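Local coordinates for uncharacterized protein (PDB 4OBI), which is of unknown function but binds a zinc ion through a small β-rich NusG domain II-like fold of a probably membrane-anchored protein, at residues G44-R57 / E60-I74. Numbering follows the deposited sequence.
Sequences GDYNLIEVDGDRIR and EANCADLVDVRRGWI. With ZN (zinc ion), chain C.
Across the β hairpin of strands 46-52 and 55-61, W73 is sandwiched between two arginines, while the far end of the hairpin adjoins a zinc site. The R55 guanidinium lies flat on one face of the indole, its plane 11° from that of the ring, with CZ 3.7 Å from the centroid of the five-membered ring in a cation-pi contact. On the opposite face, R57 CD makes a CH-pi contact 3.6 Å from the centroid of the six-membered ring. Both arginines have CG between the backbone N and carbonyl carbon (chi1 57° and 68°) and then run extended across the indole. Salt bridges to the partner strand, R55 with D52 and R57 with E50, fix their rotation: D52 OD2 and E50 OE1 each receive NE and NH2 side-on, in the guanidinium plane. E50 OE2 is hydrogen-bonded to H34 NE2. Backbone bonds in both directions between I56 and I74 hold the chain beside W73.

Toward the other end, N62 OD1 accepts from Y46 N at 2.9 Å, and N62 ND2 donates to G44 O at 3.0 Å. The N62 amide approaches the CD1 side of the Y46 ring obliquely, while A61 CA and N62 N lie over one ring face toward its rim. The Y46 hydroxyl donates to the anti lone pair of E60 OE2 (2.6 Å). In the zinc site, D68 binds the metal through OD1, and N47 ND2 reaches its OD2 at 2.9 Å, a second-shell bond that orients the carboxylate; H87 bonds N47 OD1. C63, C84 and a water complete the coordination. Helix 67-71 thus sits above the hairpin, with D68 and V69 against V58 of strand 55-61, whereas I49 and I56 pack on I91 of strand 89-95 in the other sheet.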
ATOM      1  N   GLY A  44     -14.163   7.102  -8.770  1.00 36.45           N
ATOM      2  CA  GLY A  44     -14.465   7.212  -7.343  1.00 34.32           C
ATOM      3  C   GLY A  44     -13.873   6.104  -6.492  1.00 31.70           C
ATOM      4  O   GLY A  44     -13.826   6.220  -5.274  1.00 30.74           O
ATOM      5  N   ASP A  45     -13.420   5.027  -7.123  1.00 29.83           N
ATOM      6  CA  ASP A  45     -12.744   3.965  -6.390  1.00 27.94           C
ATOM      7  C   ASP A  45     -11.506   4.542  -5.729  1.00 25.70           C
ATOM      8  O   ASP A  45     -10.762   5.284  -6.363  1.00 25.13           O
ATOM      9  CB  ASP A  45     -12.364   2.821  -7.322  1.00 29.06           C
ATOM     10  CG  ASP A  45     -13.567   2.009  -7.760  1.00 30.98           C
ATOM     11  OD1 ASP A  45     -14.709   2.316  -7.338  1.00 32.34           O
ATOM     12  OD2 ASP A  45     -13.366   1.051  -8.526  1.00 35.22           O
ATOM     13  N   TYR A  46     -11.316   4.239  -4.444  1.00 24.43           N
ATOM     14  CA  TYR A  46     -10.171   4.763  -3.722  1.00 23.47           C
ATOM     15  C   TYR A  46      -9.636   3.805  -2.674  1.00 21.45           C
ATOM     16  O   TYR A  46     -10.345   2.917  -2.188  1.00 20.04           O
ATOM     17  CB  TYR A  46     -10.495   6.118  -3.082  1.00 26.18           C
ATOM     18  CG  TYR A  46     -11.209   6.046  -1.756  1.00 27.12           C
ATOM     19  CD1 TYR A  46     -12.586   5.933  -1.704  1.00 30.13           C
ATOM     20  CD2 TYR A  46     -10.509   6.112  -0.558  1.00 27.03           C
ATOM     21  CE1 TYR A  46     -13.256   5.872  -0.491  1.00 32.83           C
ATOM     22  CE2 TYR A  46     -11.163   6.046   0.663  1.00 29.10           C
ATOM     23  CZ  TYR A  46     -12.539   5.921   0.692  1.00 32.58           C
ATOM     24  OH  TYR A  46     -13.213   5.860   1.898  1.00 36.40           O
ATOM     25  N   ASN A  47      -8.356   3.995  -2.367  1.00 20.01           N
ATOM     26  CA  ASN A  47      -7.662   3.297  -1.309  1.00 19.13           C
ATOM     27  C   ASN A  47      -6.732   4.300  -0.678  1.00 19.78           C
ATOM     28  O   ASN A  47      -5.980   4.985  -1.383  1.00 20.33           O
ATOM     29  CB  ASN A  47      -6.825   2.148  -1.846  1.00 19.17           C
ATOM     30  CG  ASN A  47      -7.636   1.166  -2.644  1.00 18.49           C
ATOM     31  OD1 ASN A  47      -7.995   1.435  -3.781  1.00 19.84           O
ATOM     32  ND2 ASN A  47      -7.921   0.017  -2.055  1.00 18.67           N
ATOM     33  N   LEU A  48      -6.795   4.399   0.640  1.00 20.81           N
ATOM     34  CA  LEU A  48      -5.951   5.323   1.374  1.00 22.02           C
ATOM     35  C   LEU A  48      -4.782   4.567   1.985  1.00 22.44           C
ATOM     36  O   LEU A  48      -4.968   3.723   2.859  1.00 21.49           O
ATOM     37  CB  LEU A  48      -6.760   6.038   2.451  1.00 24.13           C
ATOM     38  CG  LEU A  48      -6.011   7.128   3.211  1.00 26.07           C
ATOM     39  CD1 LEU A  48      -5.634   8.273   2.282  1.00 26.94           C
ATOM     40  CD2 LEU A  48      -6.866   7.623   4.365  1.00 28.12           C
ATOM     41  N   ILE A  49      -3.578   4.879   1.513  1.00 22.91           N
ATOM     42  CA  ILE A  49      -2.359   4.249   2.004  1.00 23.82           C
ATOM     43  C   ILE A  49      -1.860   5.036   3.222  1.00 24.84           C
ATOM     44  O   ILE A  49      -1.907   6.278   3.249  1.00 26.67           O
ATOM     45  CB  ILE A  49      -1.272   4.173   0.896  1.00 24.30           C
ATOM     46  CG1 ILE A  49      -1.594   3.075  -0.135  1.00 24.79           C
ATOM     47  CG2 ILE A  49       0.098   3.886   1.479  1.00 24.35           C
ATOM     48  CD1 ILE A  49      -2.886   3.240  -0.888  1.00 25.77           C
ATOM     49  N   GLU A  50      -1.402   4.310   4.237  1.00 23.42           N
ATOM     50  CA  GLU A  50      -0.795   4.923   5.410  1.00 24.87           C
ATOM     51  C   GLU A  50       0.583   4.324   5.619  1.00 24.91           C
ATOM     52  O   GLU A  50       0.721   3.114   5.740  1.00 23.86           O
ATOM     53  CB  GLU A  50      -1.652   4.679   6.643  1.00 25.72           C
ATOM     54  CG  GLU A  50      -1.191   5.443   7.877  1.00 28.03           C
ATOM     55  CD  GLU A  50      -1.995   5.096   9.110  1.00 29.93           C
ATOM     56  OE1 GLU A  50      -2.910   4.258   9.018  1.00 29.09           O
ATOM     57  OE2 GLU A  50      -1.710   5.656  10.187  1.00 32.72           O
ATOM     58  N   VAL A  51       1.595   5.182   5.648  1.00 25.56           N
ATOM     59  CA  VAL A  51       2.942   4.774   5.982  1.00 26.52           C
ATOM     60  C   VAL A  51       3.237   5.263   7.398  1.00 28.73           C
ATOM     61  O   VAL A  51       2.998   6.417   7.722  1.00 30.50           O
ATOM     62  CB  VAL A  51       3.975   5.355   5.003  1.00 28.27           C
ATOM     63  CG1 VAL A  51       5.389   5.002   5.454  1.00 30.65           C
ATOM     64  CG2 VAL A  51       3.697   4.865   3.587  1.00 27.59           C
ATOM     65  N   ASP A  52       3.727   4.365   8.239  1.00 29.42           N
ATOM     66  CA  ASP A  52       4.094   4.703   9.611  1.00 31.51           C
ATOM     67  C   ASP A  52       5.506   4.191   9.874  1.00 32.43           C
ATOM     68  O   ASP A  52       5.697   3.056  10.298  1.00 32.38           O
ATOM     69  CB  ASP A  52       3.095   4.080  10.592  1.00 33.36           C
ATOM     70  CG  ASP A  52       3.422   4.388  12.046  1.00 38.23           C
ATOM     71  OD1 ASP A  52       3.841   5.527  12.352  1.00 39.10           O
ATOM     72  OD2 ASP A  52       3.253   3.481  12.886  1.00 43.24           O
ATOM     73  N   GLY A  53       6.495   5.039   9.615  1.00 33.46           N
ATOM     74  CA  GLY A  53       7.891   4.638   9.729  1.00 34.52           C
ATOM     75  C   GLY A  53       8.269   3.535   8.750  1.00 33.36           C
ATOM     76  O   GLY A  53       8.431   3.776   7.557  1.00 32.88           O
ATOM     77  N   ASP A  54       8.412   2.317   9.264  1.00 33.10           N
ATOM     78  CA  ASP A  54       8.879   1.192   8.460  1.00 32.04           C
ATOM     79  C   ASP A  54       7.761   0.217   8.103  1.00 29.01           C
ATOM     80  O   ASP A  54       8.026  -0.889   7.646  1.00 27.89           O
ATOM     81  CB  ASP A  54      10.004   0.455   9.184  1.00 35.63           C
ATOM     82  CG  ASP A  54       9.575  -0.106  10.531  1.00 38.23           C
ATOM     83  OD1 ASP A  54       8.383  -0.007  10.897  1.00 37.08           O
ATOM     84  OD2 ASP A  54      10.437  -0.654  11.228  1.00 45.29           O
ATOM     85  N   ARG A  55       6.512   0.629   8.299  1.00 27.73           N
ATOM     86  CA  ARG A  55       5.378  -0.226   7.973  1.00 25.00           C
ATOM     87  C   ARG A  55       4.346   0.535   7.150  1.00 23.19           C
ATOM     88  O   ARG A  55       4.284   1.762   7.168  1.00 23.38           O
ATOM     89  CB  ARG A  55       4.753  -0.833   9.234  1.00 26.21           C
ATOM     90  CG  ARG A  55       4.290   0.167  10.265  1.00 29.51           C
ATOM     91  CD  ARG A  55       3.766  -0.539  11.505  1.00 32.54           C
ATOM     92  NE  ARG A  55       3.072   0.395  12.388  1.00 34.59           N
ATOM     93  CZ  ARG A  55       2.180   0.041  13.311  1.00 37.10           C
ATOM     94  NH1 ARG A  55       1.851  -1.237  13.495  1.00 36.04           N
ATOM     95  NH2 ARG A  55       1.616   0.979  14.060  1.00 41.31           N
ATOM     96  N   ILE A  56       3.546  -0.217   6.419  1.00 22.09           N
ATOM     97  CA  ILE A  56       2.598   0.355   5.490  1.00 20.97           C
ATOM     98  C   ILE A  56       1.303  -0.451   5.480  1.00 20.37           C
ATOM     99  O   ILE A  56       1.319  -1.668   5.660  1.00 20.36           O
ATOM    100  CB  ILE A  56       3.208   0.430   4.070  1.00 20.61           C
ATOM    101  CG1 ILE A  56       2.292   1.212   3.126  1.00 21.12           C
ATOM    102  CG2 ILE A  56       3.516  -0.956   3.524  1.00 20.08           C
ATOM    103  CD1 ILE A  56       2.963   1.624   1.831  1.00 21.72           C
ATOM    104  N   ARG A  57       0.188   0.244   5.288  1.00 20.56           N
ATOM    105  CA  ARG A  57      -1.113  -0.414   5.146  1.00 19.20           C
ATOM    106  C   ARG A  57      -2.046   0.394   4.274  1.00 19.52           C
ATOM    107  O   ARG A  57      -1.756   1.540   3.930  1.00 19.95           O
ATOM    108  CB  ARG A  57      -1.760  -0.616   6.521  1.00 20.22           C
ATOM    109  CG  ARG A  57      -2.193   0.670   7.222  1.00 22.01           C
ATOM    110  CD  ARG A  57      -3.044   0.386   8.454  1.00 23.79           C
ATOM    111  NE  ARG A  57      -3.378   1.607   9.181  1.00 25.84           N
ATOM    112  CZ  ARG A  57      -4.015   1.638  10.351  1.00 29.10           C
ATOM    113  NH1 ARG A  57      -4.419   0.511  10.931  1.00 29.31           N
ATOM    114  NH2 ARG A  57      -4.250   2.804  10.950  1.00 30.70           N
ATOM    115  N   GLU A  60      -8.014   2.749   4.657  1.00 22.34           N
ATOM    116  CA  GLU A  60      -9.398   2.993   4.325  1.00 23.93           C
ATOM    117  C   GLU A  60      -9.571   2.738   2.835  1.00 22.54           C
ATOM    118  O   GLU A  60      -8.639   2.965   2.055  1.00 21.48           O
ATOM    119  CB  GLU A  60      -9.752   4.447   4.684  1.00 27.26           C
ATOM    120  CG  GLU A  60     -11.199   4.848   4.462  1.00 30.19           C
ATOM    121  CD  GLU A  60     -11.449   6.323   4.748  1.00 32.38           C
ATOM    122  OE1 GLU A  60     -10.894   6.848   5.738  1.00 33.39           O
ATOM    123  OE2 GLU A  60     -12.217   6.955   3.987  1.00 33.84           O
ATOM    124  N   ALA A  61     -10.751   2.263   2.440  1.00 22.79           N
ATOM    125  CA  ALA A  61     -11.071   2.024   1.028  1.00 22.56           C
ATOM    126  C   ALA A  61     -12.578   1.900   0.829  1.00 23.04           C
ATOM    127  O   ALA A  61     -13.315   1.783   1.805  1.00 23.52           O
ATOM    128  CB  ALA A  61     -10.377   0.763   0.540  1.00 21.97           C
ATOM    129  N   ASN A  62     -13.034   1.925  -0.426  1.00 23.10           N
ATOM    130  CA  ASN A  62     -14.468   1.751  -0.737  1.00 24.02           C
ATOM    131  C   ASN A  62     -14.754   0.603  -1.701  1.00 23.69           C
ATOM    132  O   ASN A  62     -15.765   0.606  -2.399  1.00 24.55           O
ATOM    133  CB  ASN A  62     -15.087   3.038  -1.275  1.00 25.57           C
ATOM    134  CG  ASN A  62     -14.485   3.474  -2.597  1.00 25.50           C
ATOM    135  OD1 ASN A  62     -13.514   2.890  -3.087  1.00 22.99           O
ATOM    136  ND2 ASN A  62     -15.057   4.517  -3.176  1.00 26.75           N
ATOM    137  N   CYS A  63     -13.860  -0.382  -1.724  1.00 22.92           N
ATOM    138  CA  CYS A  63     -14.132  -1.631  -2.411  1.00 22.57           C
ATOM    139  C   CYS A  63     -15.202  -2.403  -1.638  1.00 23.28           C
ATOM    140  O   CYS A  63     -15.520  -2.072  -0.501  1.00 22.79           O
ATOM    141  CB  CYS A  63     -12.868  -2.464  -2.522  1.00 21.10           C
ATOM    142  SG  CYS A  63     -12.100  -2.789  -0.927  1.00 21.23           S
ATOM    143  N   ALA A  64     -15.747  -3.438  -2.265  1.00 22.98           N
ATOM    144  CA  ALA A  64     -16.895  -4.152  -1.699  1.00 24.28           C
ATOM    145  C   ALA A  64     -16.578  -5.057  -0.505  1.00 23.83           C
ATOM    146  O   ALA A  64     -17.474  -5.368   0.268  1.00 26.02           O
ATOM    147  CB  ALA A  64     -17.587  -4.955  -2.785  1.00 25.40           C
ATOM    148  N   ASP A  65     -15.326  -5.494  -0.354  1.00 22.34           N
ATOM    149  CA  ASP A  65     -14.981  -6.447   0.716  1.00 22.49           C
ATOM    150  C   ASP A  65     -13.966  -5.944   1.740  1.00 21.47           C
ATOM    151  O   ASP A  65     -13.743  -6.596   2.763  1.00 22.16           O
ATOM    152  CB  ASP A  65     -14.510  -7.776   0.119  1.00 23.26           C
ATOM    153  CG  ASP A  65     -13.306  -7.624  -0.808  1.00 22.44           C
ATOM    154  OD1 ASP A  65     -12.567  -6.622  -0.704  1.00 22.04           O
ATOM    155  OD2 ASP A  65     -13.100  -8.527  -1.653  1.00 23.28           O
ATOM    156  N   LEU A  66     -13.345  -4.797   1.468  1.00 20.68           N
ATOM    157  CA  LEU A  66     -12.325  -4.203   2.357  1.00 20.04           C
ATOM    158  C   LEU A  66     -11.215  -5.179   2.757  1.00 19.35           C
ATOM    159  O   LEU A  66     -10.597  -5.039   3.808  1.00 19.13           O
ATOM    160  CB  LEU A  66     -12.977  -3.575   3.585  1.00 21.24           C
ATOM    161  CG  LEU A  66     -14.036  -2.496   3.353  1.00 22.06           C
ATOM    162  CD1 LEU A  66     -14.573  -1.965   4.674  1.00 23.56           C
ATOM    163  CD2 LEU A  66     -13.471  -1.362   2.503  1.00 21.72           C
ATOM    164  N   VAL A  67     -10.926  -6.150   1.893  1.00 19.40           N
ATOM    165  CA  VAL A  67      -9.942  -7.194   2.232  1.00 19.47           C
ATOM    166  C   VAL A  67      -8.554  -6.584   2.501  1.00 18.82           C
ATOM    167  O   VAL A  67      -7.867  -6.958   3.466  1.00 20.03           O
ATOM    168  CB  VAL A  67      -9.905  -8.282   1.132  1.00 20.26           C
ATOM    169  CG1 VAL A  67      -8.603  -9.074   1.151  1.00 21.16           C
ATOM    170  CG2 VAL A  67     -11.079  -9.229   1.316  1.00 22.20           C
ATOM    171  N   ASP A  68      -8.169  -5.620   1.673  1.00 18.48           N
ATOM    172  CA  ASP A  68      -6.883  -4.923   1.830  1.00 18.52           C
ATOM    173  C   ASP A  68      -6.819  -4.132   3.132  1.00 19.08           C
ATOM    174  O   ASP A  68      -5.803  -4.150   3.820  1.00 19.97           O
ATOM    175  CB  ASP A  68      -6.551  -4.039   0.616  1.00 18.45           C
ATOM    176  CG  ASP A  68      -7.693  -3.137   0.205  1.00 19.16           C
ATOM    177  OD1 ASP A  68      -8.829  -3.638   0.063  1.00 19.46           O
ATOM    178  OD2 ASP A  68      -7.454  -1.931   0.012  1.00 20.03           O
ATOM    179  N   VAL A  69      -7.910  -3.460   3.489  1.00 20.00           N
ATOM    180  CA  VAL A  69      -8.005  -2.789   4.791  1.00 20.55           C
ATOM    181  C   VAL A  69      -7.872  -3.795   5.946  1.00 21.38           C
ATOM    182  O   VAL A  69      -7.150  -3.552   6.929  1.00 20.55           O
ATOM    183  CB  VAL A  69      -9.331  -1.993   4.909  1.00 22.07           C
ATOM    184  CG1 VAL A  69      -9.513  -1.414   6.302  1.00 23.17           C
ATOM    185  CG2 VAL A  69      -9.370  -0.873   3.890  1.00 21.82           C
ATOM    186  N   ARG A  70      -8.562  -4.926   5.830  1.00 20.92           N
ATOM    187  CA  ARG A  70      -8.597  -5.906   6.915  1.00 21.94           C
ATOM    188  C   ARG A  70      -7.251  -6.621   7.099  1.00 22.74           C
ATOM    189  O   ARG A  70      -6.943  -7.075   8.196  1.00 23.79           O
ATOM    190  CB  ARG A  70      -9.725  -6.908   6.679  1.00 22.08           C
ATOM    191  CG  ARG A  70     -11.110  -6.275   6.798  1.00 22.43           C
ATOM    192  CD  ARG A  70     -12.118  -6.986   5.919  1.00 23.30           C
ATOM    193  NE  ARG A  70     -12.249  -8.385   6.308  1.00 23.97           N
ATOM    194  CZ  ARG A  70     -12.820  -9.324   5.563  1.00 25.44           C
ATOM    195  NH1 ARG A  70     -13.325  -9.034   4.366  1.00 25.02           N
ATOM    196  NH2 ARG A  70     -12.877 -10.567   6.016  1.00 26.74           N
ATOM    197  N   ARG A  71      -6.463  -6.696   6.027  1.00 22.72           N
ATOM    198  CA  ARG A  71      -5.104  -7.260   6.052  1.00 24.06           C
ATOM    199  C   ARG A  71      -4.159  -6.504   6.997  1.00 24.28           C
ATOM    200  O   ARG A  71      -3.310  -7.116   7.639  1.00 24.61           O
ATOM    201  CB  ARG A  71      -4.547  -7.286   4.616  1.00 26.56           C
ATOM    202  CG  ARG A  71      -3.077  -7.678   4.474  1.00 30.60           C
ATOM    203  CD  ARG A  71      -2.902  -9.184   4.432  1.00 32.48           C
ATOM    204  NE  ARG A  71      -1.528  -9.537   4.076  1.00 36.07           N
ATOM    205  CZ  ARG A  71      -0.508  -9.582   4.928  1.00 40.75           C
ATOM    206  NH1 ARG A  71      -0.677  -9.285   6.221  1.00 44.79           N
ATOM    207  NH2 ARG A  71       0.697  -9.932   4.486  1.00 40.28           N
ATOM    208  N   GLY A  72      -4.310  -5.184   7.092  1.00 23.19           N
ATOM    209  CA  GLY A  72      -3.488  -4.382   7.986  1.00 24.90           C
ATOM    210  C   GLY A  72      -2.053  -4.216   7.511  1.00 22.83           C
ATOM    211  O   GLY A  72      -1.778  -4.284   6.316  1.00 22.16           O
ATOM    212  N   TRP A  73      -1.143  -4.039   8.469  1.00 24.06           N
ATOM    213  CA  TRP A  73       0.226  -3.611   8.191  1.00 23.49           C
ATOM    214  C   TRP A  73       1.102  -4.713   7.612  1.00 22.81           C
ATOM    215  O   TRP A  73       0.971  -5.873   7.984  1.00 24.17           O
ATOM    216  CB  TRP A  73       0.904  -3.134   9.479  1.00 25.28           C
ATOM    217  CG  TRP A  73       0.241  -2.001  10.209  1.00 26.10           C
ATOM    218  CD1 TRP A  73      -0.550  -2.097  11.312  1.00 29.72           C
ATOM    219  CD2 TRP A  73       0.357  -0.602   9.919  1.00 26.18           C
ATOM    220  NE1 TRP A  73      -0.944  -0.842  11.729  1.00 30.01           N
ATOM    221  CE2 TRP A  73      -0.396   0.092  10.890  1.00 27.88           C
ATOM    222  CE3 TRP A  73       1.019   0.131   8.925  1.00 25.13           C
ATOM    223  CZ2 TRP A  73      -0.509   1.487  10.899  1.00 28.36           C
ATOM    224  CZ3 TRP A  73       0.912   1.517   8.934  1.00 25.98           C
ATOM    225  CH2 TRP A  73       0.149   2.180   9.914  1.00 28.17           C
ATOM    226  N   ILE A  74       2.012  -4.336   6.716  1.00 22.29           N
ATOM    227  CA  ILE A  74       3.133  -5.201   6.336  1.00 21.84           C
ATOM    228  C   ILE A  74       4.407  -4.369   6.400  1.00 21.95           C
ATOM    229  O   ILE A  74       4.359  -3.138   6.374  1.00 21.52           O
ATOM    230  CB  ILE A  74       3.008  -5.843   4.926  1.00 21.16           C
ATOM    231  CG1 ILE A  74       3.010  -4.797   3.799  1.00 21.04           C
ATOM    232  CG2 ILE A  74       1.768  -6.731   4.834  1.00 20.85           C
ATOM    233  CD1 ILE A  74       3.009  -5.427   2.419  1.00 20.73           C
TER
HETATM  234 ZN    ZN C 201     -10.069  -3.591  -1.531  1.00 19.53          ZN
HETATM  235  O   HOH W   1     -15.132   0.334  -5.186  1.00 26.10           O
HETATM  236  O   HOH W   2     -10.358  -5.548  -1.554  1.00 20.09           O